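Local coordinates for putative exported protein (Bacteroides fragilis NCTC 9343, PDB 3IEE) that is of unknown function but folds largely into long alpha helices and is probably exported across the inner membrane, perhaps as a lipid-anchored protein, at residues M53-K56 with G57-P60; V244-V247 with R248-G251; E25-K28 with Y29-S33; A205-T208 with K209-D212. All coordinates share one frame; numbering follows the deposited sequence.

Interaction 1 of 4, residues M53-K56 with G57-P60; sequences MEQK and GKTP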
loop_
_atom_site.group_PDB
_atom_site.type_symbol
_atom_site.label_atom_id
_atom_site.label_comp_id
_atom_site.label_asym_id
_atom_site.label_seq_id
_atom_site.Cartn_x
_atom_site.Cartn_y
_atom_site.Cartn_z
HETATM N N MSE A 53 -10.001 19.819 6.165
HETATM C CA MSE A 53 -9.297 20.700 7.099
HETATM C C MSE A 53 -8.853 22.000 6.437
HETATM O O MSE A 53 -9.136 23.081 6.963
HETATM C CB MSE A 53 -8.107 19.976 7.780
HETATM C CG MSE A 53 -8.540 18.916 8.744
HETATM SE SE MSE A 53 -7.113 17.825 9.406
HETATM C CE MSE A 53 -6.311 19.085 10.645
ATOM N N GLU A 54 -8.187 21.903 5.280
ATOM C CA GLU A 54 -7.716 23.092 4.556
ATOM C C GLU A 54 -8.890 24.006 4.185
ATOM O O GLU A 54 -8.851 25.221 4.397
ATOM C CB GLU A 54 -7.014 22.731 3.243
ATOM C CG GLU A 54 -5.694 22.003 3.366
ATOM C CD GLU A 54 -5.182 21.411 2.001
ATOM O OE1 GLU A 54 -5.994 21.148 1.067
ATOM O OE2 GLU A 54 -3.944 21.217 1.879
ATOM N N GLN A 55 -9.917 23.407 3.603
ATOM C CA GLN A 55 -11.061 24.189 3.126
ATOM C C GLN A 55 -11.817 24.856 4.263
ATOM O O GLN A 55 -12.204 26.020 4.132
ATOM C CB GLN A 55 -12.007 23.303 2.312
ATOM C CG GLN A 55 -13.105 24.078 1.629
ATOM C CD GLN A 55 -12.584 25.298 0.881
ATOM O OE1 GLN A 55 -13.040 26.444 1.132
ATOM N NE2 GLN A 55 -11.622 25.073 -0.046
ATOM N N LYS A 56 -12.032 24.129 5.368
ATOM C CA LYS A 56 -12.772 24.641 6.534
ATOM C C LYS A 56 -12.101 25.855 7.179
ATOM O O LYS A 56 -12.739 26.672 7.852
ATOM C CB LYS A 56 -12.986 23.501 7.550
ATOM C CG LYS A 56 -13.970 23.784 8.681
ATOM C CD LYS A 56 -15.381 24.107 8.212
ATOM C CE LYS A 56 -16.373 24.163 9.384
ATOM N NZ LYS A 56 -17.796 24.518 8.970
ATOM N N GLY A 57 -10.802 25.986 6.965
ATOM C CA GLY A 57 -10.077 27.174 7.399
ATOM C C GLY A 57 -10.288 28.364 6.480
ATOM O O GLY A 57 -9.923 29.473 6.852
ATOM N N LYS A 58 -10.880 28.141 5.299
ATOM C CA LYS A 58 -11.187 29.196 4.331
ATOM C C LYS A 58 -12.687 29.578 4.257
ATOM O O LYS A 58 -13.033 30.770 4.176
ATOM C CB LYS A 58 -10.744 28.738 2.940
ATOM C CG LYS A 58 -9.259 28.394 2.814
ATOM C CD LYS A 58 -8.962 27.914 1.409
ATOM C CE LYS A 58 -7.523 27.430 1.269
ATOM N NZ LYS A 58 -7.304 26.702 -0.005
ATOM N N THR A 59 -13.548 28.561 4.288
ATOM C CA THR A 59 -15.005 28.698 4.109
ATOM C C THR A 59 -15.714 27.714 5.039
ATOM O O THR A 59 -15.079 26.804 5.543
ATOM C CB THR A 59 -15.429 28.332 2.666
ATOM O OG1 THR A 59 -14.805 27.100 2.278
ATOM C CG2 THR A 59 -15.024 29.422 1.691
ATOM N N PRO A 60 -17.019 27.916 5.317
ATOM C CA PRO A 60 -17.746 26.846 6.069
ATOM C C PRO A 60 -17.799 25.429 5.474
ATOM O O PRO A 60 -18.110 24.483 6.225
ATOM C CB PRO A 60 -19.163 27.377 6.158
ATOM C CG PRO A 60 -18.961 28.913 6.163
ATOM C CD PRO A 60 -17.881 29.101 5.112
#
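Gln55 and Thr59 meet where helix 43-56 runs out into the loop that follows it, a worked example of how a helix C-terminus disposes of its last carbonyls. The compact part of the contact is the backbone. Gln55 O takes two hydrogen bonds, one from Thr59 N at 2.9 Å, nearly along the C=O axis, and one from Lys58 N at 2.8 Å, which comes from well above the carbonyl plane. One oxygen thus closes both an i+3 and an i+4 turn as the chain leaves the helix. Just before it the grip is slacker: Gly57 N is shared between Met53 O and Glu54 O in two weak bonds, each 3.3 Å long. Met53, a selenomethionine, faces inward against Phe111 and Leu130, while Tyr114 gives its hydroxyl to Met53 O and Tyr134 holds Glu54 OE2. These anchors tie the helix end to helices 87-119 and 123-162.

The other side is looser and mostly exposed. Lys58 stretches back over the helix end, its CG 3.6 Å from Glu54 O and its ammonium well short of the Glu54 carboxylate. Gln55 bends at chi2 and brings its amide to the Thr59 hydroxyl, but the modelled separation there is implausibly short and Thr59 has a second conformer, so the pairing is doubtful. Lys56, whose chain also rests on Leu115 and Leu118, bridges the turn more convincingly. Its CG lies opposite the backbone N (chi1 -168°) and a bend at chi2 turns the chain along the loop, so that NZ donates to Pro60 O at 2.8 Å, tilted 20° from the carbonyl plane.

Interaction 2 of 4, residues V244-V247 with R248-G251; sequences VKKV and REKG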
loop_
_atom_site.group_PDB
_atom_site.type_symbol
_atom_site.label_atom_id
_atom_site.label_comp_id
_atom_site.label_asym_id
_atom_site.label_seq_id
_atom_site.Cartn_x
_atom_site.Cartn_y
_atom_site.Cartn_z
ATOM N N VAL A 244 2.639 5.611 -15.471
ATOM C CA VAL A 244 3.187 6.222 -14.258
ATOM C C VAL A 244 4.245 7.223 -14.694
ATOM O O VAL A 244 4.285 8.327 -14.170
ATOM C CB VAL A 244 3.792 5.226 -13.263
ATOM C CG1 VAL A 244 4.524 5.993 -12.076
ATOM C CG2 VAL A 244 2.725 4.241 -12.743
ATOM N N LYS A 245 5.078 6.843 -15.660
ATOM C CA LYS A 245 6.073 7.794 -16.184
ATOM C C LYS A 245 5.475 9.083 -16.749
ATOM O O LYS A 245 5.985 10.177 -16.495
ATOM C CB LYS A 245 6.945 7.095 -17.212
ATOM C CG LYS A 245 7.914 6.166 -16.560
ATOM C CD LYS A 245 8.771 5.555 -17.615
ATOM C CE LYS A 245 9.723 4.577 -17.039
ATOM N NZ LYS A 245 10.117 3.684 -18.149
ATOM N N LYS A 246 4.373 8.972 -17.476
ATOM C CA LYS A 246 3.669 10.141 -18.024
ATOM C C LYS A 246 3.074 11.030 -16.915
ATOM O O LYS A 246 3.218 12.267 -16.934
ATOM C CB LYS A 246 2.605 9.673 -18.987
ATOM C CG LYS A 246 3.169 9.120 -20.261
ATOM C CD LYS A 246 3.805 10.144 -21.225
ATOM C CE LYS A 246 4.169 9.438 -22.550
ATOM N NZ LYS A 246 4.741 10.348 -23.568
ATOM N N VAL A 247 2.449 10.407 -15.924
ATOM C CA VAL A 247 1.923 11.118 -14.755
ATOM C C VAL A 247 3.048 11.819 -13.969
ATOM O O VAL A 247 2.891 12.941 -13.520
ATOM C CB VAL A 247 1.063 10.141 -13.867
ATOM C CG1 VAL A 247 0.778 10.738 -12.479
ATOM C CG2 VAL A 247 -0.258 9.846 -14.603
ATOM N N ARG A 248 4.194 11.164 -13.866
ATOM C CA ARG A 248 5.362 11.783 -13.237
ATOM C C ARG A 248 5.968 12.987 -13.976
ATOM O O ARG A 248 6.793 13.749 -13.395
ATOM C CB ARG A 248 6.437 10.727 -12.962
ATOM C CG ARG A 248 6.177 10.020 -11.649
ATOM C CD ARG A 248 6.547 10.922 -10.425
ATOM N NE ARG A 248 7.965 11.236 -10.326
ATOM C CZ ARG A 248 8.500 12.441 -10.107
ATOM N NH1 ARG A 248 7.753 13.510 -9.916
ATOM N NH2 ARG A 248 9.815 12.515 -10.003
ATOM N N GLU A 249 5.590 13.206 -15.245
ATOM C CA GLU A 249 5.951 14.441 -15.951
ATOM C C GLU A 249 5.046 15.638 -15.614
ATOM O O GLU A 249 5.330 16.781 -15.994
ATOM C CB GLU A 249 5.948 14.215 -17.470
ATOM C CG GLU A 249 6.924 13.193 -17.948
ATOM C CD GLU A 249 6.746 12.942 -19.447
ATOM O OE1 GLU A 249 6.570 13.918 -20.200
ATOM O OE2 GLU A 249 6.796 11.778 -19.846
ATOM N N LYS A 250 3.927 15.358 -14.957
ATOM C CA LYS A 250 2.992 16.367 -14.518
ATOM C C LYS A 250 3.344 16.877 -13.117
ATOM O O LYS A 250 4.013 16.190 -12.346
ATOM C CB LYS A 250 1.579 15.810 -14.487
ATOM C CG LYS A 250 1.103 15.251 -15.822
ATOM C CD LYS A 250 -0.271 14.617 -15.555
ATOM C CE LYS A 250 -1.055 14.426 -16.715
ATOM N NZ LYS A 250 -2.464 14.021 -16.299
ATOM N N GLY A 251 2.886 18.089 -12.786
ATOM C CA GLY A 251 3.386 18.796 -11.589
ATOM C C GLY A 251 2.533 18.712 -10.316
ATOM O O GLY A 251 2.849 19.361 -9.291
#
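A type I beta turn from Val247 to Lys250 leads the chain out of helix 224-247, and the last helical turn meets it through a short series of backbone bonds. Arg248 N still makes a regular i+4 bond to Val244 O, 2.9 Å long. Beyond it the pattern tightens to i+3: Glu249 N reaches Lys246 O at 3.1 Å, with a weak second bond to Lys245 O, and Lys250 N closes the turn on Val247 O at 3.0 Å. Both of these i+3 donors sit far above the plane of the carbonyl they use, by 67° at Lys246 O, as suits the tighter i+3 winding.

The side chains follow this change of course. Lys246 and Glu249 lie side by side and point the same way into solvent; a bend at chi2 (-71°) in Lys246 carries its CD to 3.7 Å from Glu249 OE2, yet NZ remains 4.5 Å from that oxygen, too far for a salt bridge, though the opposite charges probably attract weakly. Glu249 CG, meanwhile, rests 3.5 Å from Lys245 O. On the inner side, Val244 packs against Ile200 and Leu261, and Val247 against Met260 and Tyr189. Two other charged ends are taken up by neighbouring helices: Arg248, folded at chi2 and chi3, forms a salt bridge with Asp201, and Lys250 forms one with Asp257. Such a passage from i+4 to i+3 bonding, finished by a type I turn, is a common form of helix C-terminus, the last turn narrowing before the chain enters a loop.

Interaction 3 of 4, residues E25-K28 with Y29-S33; sequences EVIK and YYNTS. With EDO (1,2-ethanediol), chain H.
With CG2 of Ile27 opposite its backbone N and CG of Asn31 opposite its own carbonyl carbon (chi1 -72°), the two side chains slant across one another and CG2 comes within 3.7 Å of ND2. They stand one turn apart on helix 17-40, and the contact illustrates the i to i+4 pairing of a continuous alpha helix. Asn31 N bonds Ile27 O at 2.8 Å; the amide end of the same residue leans near that oxygen too, but at an angle too poor for a bond. Equivalent backbone bonds link Tyr29 to Glu25, Tyr30 to Val26 and Thr32 to Lys28.

Tyr29 and Tyr30 both extend their rings away from the preceding turn, in different directions. Tyr29 enters the protein interior, where its hydroxyl bonds Val78 O and its ring makes an edge-to-face contact with Phe85. Tyr30, swung out by a chi1 of 173°, heads for helix 123-162, touching Thr155, and its hydroxyl meets an ethanediol, probably from the crystallisation liquor, that is also bonded to Ser180; the very short modelled distance makes the details of that meeting doubtful.

Toward solvent, Lys28, in the conformer described, one of two modelled, runs back along the helix and forms a salt bridge, NZ to Glu25 OE2 at 2.9 Å, on the syn side, 26° out of the carboxylate plane. A water gives a hydrogen bond to Lys28 O at 3.0 Å and also bonds Thr32 OG1 at 3.2 Å. On the buried side, Ser33, whose hydroxyl also bonds Tyr97, grips Tyr29 O twice: its N and its OG, each at 2.9 Å, approach from opposite faces of the carbonyl plane.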
loop_
_atom_site.group_PDB
_atom_site.type_symbol
_atom_site.label_atom_id
_atom_site.label_comp_id
_atom_site.label_asym_id
_atom_site.label_seq_id
_atom_site.Cartn_x
_atom_site.Cartn_y
_atom_site.Cartn_z
ATOM N N GLU A 25 1.467 -20.018 7.254
ATOM C CA GLU A 25 1.274 -19.028 8.306
ATOM C C GLU A 25 1.826 -17.673 7.892
ATOM O O GLU A 25 1.239 -16.639 8.170
ATOM C CB GLU A 25 1.922 -19.471 9.601
ATOM C CG GLU A 25 1.175 -20.531 10.360
ATOM C CD GLU A 25 -0.270 -20.154 10.626
ATOM O OE1 GLU A 25 -0.538 -19.016 11.062
ATOM O OE2 GLU A 25 -1.140 -20.995 10.335
ATOM N N VAL A 26 2.966 -17.690 7.199
ATOM C CA VAL A 26 3.601 -16.463 6.703
ATOM C C VAL A 26 2.672 -15.764 5.726
ATOM O O VAL A 26 2.394 -14.573 5.853
ATOM C CB VAL A 26 4.920 -16.726 6.063
ATOM C CG1 VAL A 26 5.400 -15.468 5.243
ATOM C CG2 VAL A 26 5.968 -17.139 7.157
ATOM N N ILE A 27 2.135 -16.534 4.794
ATOM C CA ILE A 27 1.211 -15.958 3.787
ATOM C C ILE A 27 -0.111 -15.486 4.404
ATOM O O ILE A 27 -0.616 -14.411 4.038
ATOM C CB ILE A 27 1.018 -16.906 2.577
ATOM C CG1 ILE A 27 2.359 -17.193 1.875
ATOM C CG2 ILE A 27 0.041 -16.297 1.561
ATOM C CD1 ILE A 27 2.990 -16.002 1.311
ATOM N N LYS A 28 -0.626 -16.251 5.368
ATOM C CA LYS A 28 -1.796 -15.868 6.161
ATOM C C LYS A 28 -1.597 -14.481 6.765
ATOM O O LYS A 28 -2.424 -13.588 6.594
ATOM C CB LYS A 28 -2.048 -16.874 7.264
ATOM C CG LYS A 28 -2.784 -18.138 6.816
ATOM C CD LYS A 28 -2.704 -19.203 7.910
ATOM C CE LYS A 28 -3.803 -20.269 7.835
ATOM N NZ LYS A 28 -3.656 -21.210 8.961
ATOM N N TYR A 29 -0.459 -14.295 7.431
ATOM C CA TYR A 29 -0.169 -12.993 8.081
ATOM C C TYR A 29 -0.072 -11.855 7.080
ATOM O O TYR A 29 -0.558 -10.736 7.349
ATOM C CB TYR A 29 1.068 -13.081 8.952
ATOM C CG TYR A 29 1.351 -11.834 9.755
ATOM C CD1 TYR A 29 2.091 -10.784 9.201
ATOM C CD2 TYR A 29 0.875 -11.679 11.053
ATOM C CE1 TYR A 29 2.376 -9.630 9.952
ATOM C CE2 TYR A 29 1.148 -10.537 11.810
ATOM C CZ TYR A 29 1.888 -9.492 11.231
ATOM O OH TYR A 29 2.173 -8.346 11.934
ATOM N N TYR A 30 0.541 -12.113 5.932
ATOM C CA TYR A 30 0.585 -11.163 4.834
ATOM C C TYR A 30 -0.841 -10.812 4.391
ATOM O O TYR A 30 -1.179 -9.644 4.241
ATOM C CB TYR A 30 1.348 -11.699 3.604
ATOM C CG TYR A 30 1.222 -10.751 2.414
ATOM C CD1 TYR A 30 2.039 -9.641 2.285
ATOM C CD2 TYR A 30 0.237 -10.942 1.451
ATOM C CE1 TYR A 30 1.897 -8.756 1.215
ATOM C CE2 TYR A 30 0.096 -10.065 0.394
ATOM C CZ TYR A 30 0.908 -8.990 0.267
ATOM O OH TYR A 30 0.718 -8.148 -0.832
ATOM N N ASN A 31 -1.679 -11.814 4.159
ATOM C CA ASN A 31 -3.019 -11.536 3.664
ATOM C C ASN A 31 -3.861 -10.748 4.649
ATOM O O ASN A 31 -4.602 -9.827 4.244
ATOM C CB ASN A 31 -3.723 -12.850 3.265
ATOM C CG ASN A 31 -3.143 -13.461 1.982
ATOM O OD1 ASN A 31 -2.632 -12.750 1.098
ATOM N ND2 ASN A 31 -3.303 -14.780 1.846
ATOM N N THR A 32 -3.739 -11.066 5.929
ATOM C CA THR A 32 -4.419 -10.292 6.953
ATOM C C THR A 32 -3.884 -8.854 6.962
ATOM O O THR A 32 -4.654 -7.895 7.063
ATOM C CB THR A 32 -4.277 -10.940 8.338
ATOM O OG1 THR A 32 -4.958 -12.206 8.310
ATOM C CG2 THR A 32 -4.840 -10.032 9.444
ATOM N N SER A 33 -2.554 -8.725 6.855
ATOM C CA SER A 33 -1.905 -7.408 6.818
ATOM C C SER A 33 -2.373 -6.559 5.646
ATOM O O SER A 33 -2.610 -5.350 5.801
ATOM C CB SER A 33 -0.372 -7.499 6.749
ATOM O OG SER A 33 0.236 -8.052 7.919
HETATM C C1 EDO H . 1.098 -3.610 -1.074
HETATM O O1 EDO H . 2.316 -3.046 -1.612
HETATM C C2 EDO H . 0.759 -4.977 -1.675
HETATM O O2 EDO H . 1.654 -6.012 -1.182
HETATM O O HOH W 1 -5.212 -14.554 6.148
#

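Interaction 4 of 4, residues A205-T208 with K209-D212; sequences AELT and KQLD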
loop_
_atom_site.group_PDB
_atom_site.type_symbol
_atom_site.label_atom_id
_atom_site.label_comp_id
_atom_site.label_asym_id
_atom_site.label_seq_id
_atom_site.Cartn_x
_atom_site.Cartn_y
_atom_site.Cartn_z
ATOM N N ALA A 205 11.358 1.835 -11.289
ATOM C CA ALA A 205 12.571 1.152 -11.729
ATOM C C ALA A 205 12.607 -0.282 -11.195
ATOM O O ALA A 205 13.047 -1.193 -11.892
ATOM C CB ALA A 205 13.841 1.967 -11.267
ATOM N N GLU A 206 12.114 -0.519 -9.977
ATOM C CA GLU A 206 12.009 -1.901 -9.445
ATOM C C GLU A 206 11.031 -2.700 -10.277
ATOM O O GLU A 206 11.297 -3.868 -10.634
ATOM C CB GLU A 206 11.524 -1.925 -8.008
ATOM C CG GLU A 206 12.519 -1.392 -7.006
ATOM C CD GLU A 206 11.943 -1.320 -5.590
ATOM O OE1 GLU A 206 10.862 -1.931 -5.305
ATOM O OE2 GLU A 206 12.594 -0.613 -4.768
ATOM N N LEU A 207 9.884 -2.090 -10.551
ATOM C CA LEU A 207 8.862 -2.753 -11.363
ATOM C C LEU A 207 9.433 -3.126 -12.731
ATOM O O LEU A 207 9.182 -4.216 -13.267
ATOM C CB LEU A 207 7.616 -1.895 -11.453
ATOM C CG LEU A 207 6.412 -2.556 -12.166
ATOM C CD1 LEU A 207 6.020 -3.930 -11.615
ATOM C CD2 LEU A 207 5.238 -1.579 -12.138
ATOM N N THR A 208 10.177 -2.195 -13.312
ATOM C CA THR A 208 10.816 -2.453 -14.611
ATOM C C THR A 208 11.790 -3.656 -14.561
ATOM O O THR A 208 11.756 -4.504 -15.435
ATOM C CB THR A 208 11.489 -1.197 -15.120
ATOM O OG1 THR A 208 10.506 -0.161 -15.324
ATOM C CG2 THR A 208 12.240 -1.479 -16.438
ATOM N N LYS A 209 12.642 -3.717 -13.519
ATOM C CA LYS A 209 13.508 -4.865 -13.314
ATOM C C LYS A 209 12.712 -6.156 -13.173
ATOM O O LYS A 209 13.102 -7.190 -13.744
ATOM C CB LYS A 209 14.389 -4.684 -12.075
ATOM C CG LYS A 209 15.466 -3.659 -12.252
ATOM C CD LYS A 209 16.176 -3.360 -10.888
ATOM C CE LYS A 209 16.451 -1.818 -10.651
ATOM N NZ LYS A 209 15.895 -1.231 -9.321
ATOM N N GLN A 210 11.597 -6.118 -12.418
ATOM C CA GLN A 210 10.744 -7.300 -12.286
ATOM C C GLN A 210 10.188 -7.718 -13.656
ATOM O O GLN A 210 10.120 -8.910 -14.020
ATOM C CB GLN A 210 9.614 -7.027 -11.258
ATOM C CG GLN A 210 10.193 -6.866 -9.848
ATOM C CD GLN A 210 9.316 -6.170 -8.880
ATOM O OE1 GLN A 210 8.135 -5.912 -9.125
ATOM N NE2 GLN A 210 9.925 -5.798 -7.755
ATOM N N LEU A 211 9.742 -6.731 -14.430
ATOM C CA LEU A 211 9.164 -7.018 -15.746
ATOM C C LEU A 211 10.226 -7.613 -16.687
ATOM O O LEU A 211 9.951 -8.593 -17.364
ATOM C CB LEU A 211 8.515 -5.782 -16.349
ATOM C CG LEU A 211 7.918 -5.931 -17.730
ATOM C CD1 LEU A 211 6.919 -7.072 -17.766
ATOM C CD2 LEU A 211 7.265 -4.588 -18.166
ATOM N N ASP A 212 11.434 -7.054 -16.684
ATOM C CA ASP A 212 12.606 -7.614 -17.438
ATOM C C ASP A 212 12.862 -9.070 -17.026
ATOM O O ASP A 212 13.053 -9.923 -17.840
ATOM C CB ASP A 212 13.893 -6.781 -17.207
ATOM C CG ASP A 212 13.882 -5.393 -17.878
ATOM O OD1 ASP A 212 13.103 -5.155 -18.801
ATOM O OD2 ASP A 212 14.715 -4.540 -17.471
HETATM O O HOH W 2 9.851 -4.505 -5.133
HETATM O O HOH W 3 13.266 -5.396 -8.506
#
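Leu207 and Gln210 cross at about a right angle on helix 197-215, an amphipathic helix of the C-terminal bundle. Its backbone bonds are of the regular i to i+4 kind: Lys209 N to Ala205 O, Gln210 N to Glu206 O, Leu211 N to Leu207 O (2.8 Å) and Asp212 N to Thr208 O (2.9 Å).

Nonpolar packing fills the inner side, where Leu207 lies against Met178, Met182 and Phe240, and Leu211 against Ile241. Leu207 CD1 also comes to 3.8 Å from Gln210 OE1, the oxygen that Thr181 of helix 169-189 holds by its hydroxyl.

Charged and polar chains make looser contacts. The aliphatic part of Lys209 runs back over the preceding turn, CG 3.5 Å from Ala205 O, while its NZ stays 5.7 Å from Glu206 OE2; Glu206 instead forms a salt bridge with Lys203. Thr208 and Asp212 stand side by side, the Thr208 hydroxyl bonding back to Val204 O.

Water completes the account. Gln210 stretches beyond CG (chi2 160°) until its amide lies alongside Glu206, and one water bridges the pair, donating to Glu206 OE1 at 2.8 Å and accepting from Gln210 NE2 at 2.9 Å.

Read from the N terminus, the order is interaction 3, 1, 4, 2, and all four follow in series: none encloses or crosses another, and each closes no more than a turn or so of chain. Interactions 3 and 4 lie within helices, while interactions 1 and 2 mark where helices 43-56 and 224-247 give way to loops. Interactions 3 and 1 belong to the DUF6845 region, yet sit on opposite sides of the chain's centre, their own centres about 41 Å apart. Interactions 4 and 2 share the DUF3829-like region on consecutive helices 197-215 and 224-247, with nearest atoms about 5 Å apart; both pack near helix 169-189, which links them indirectly.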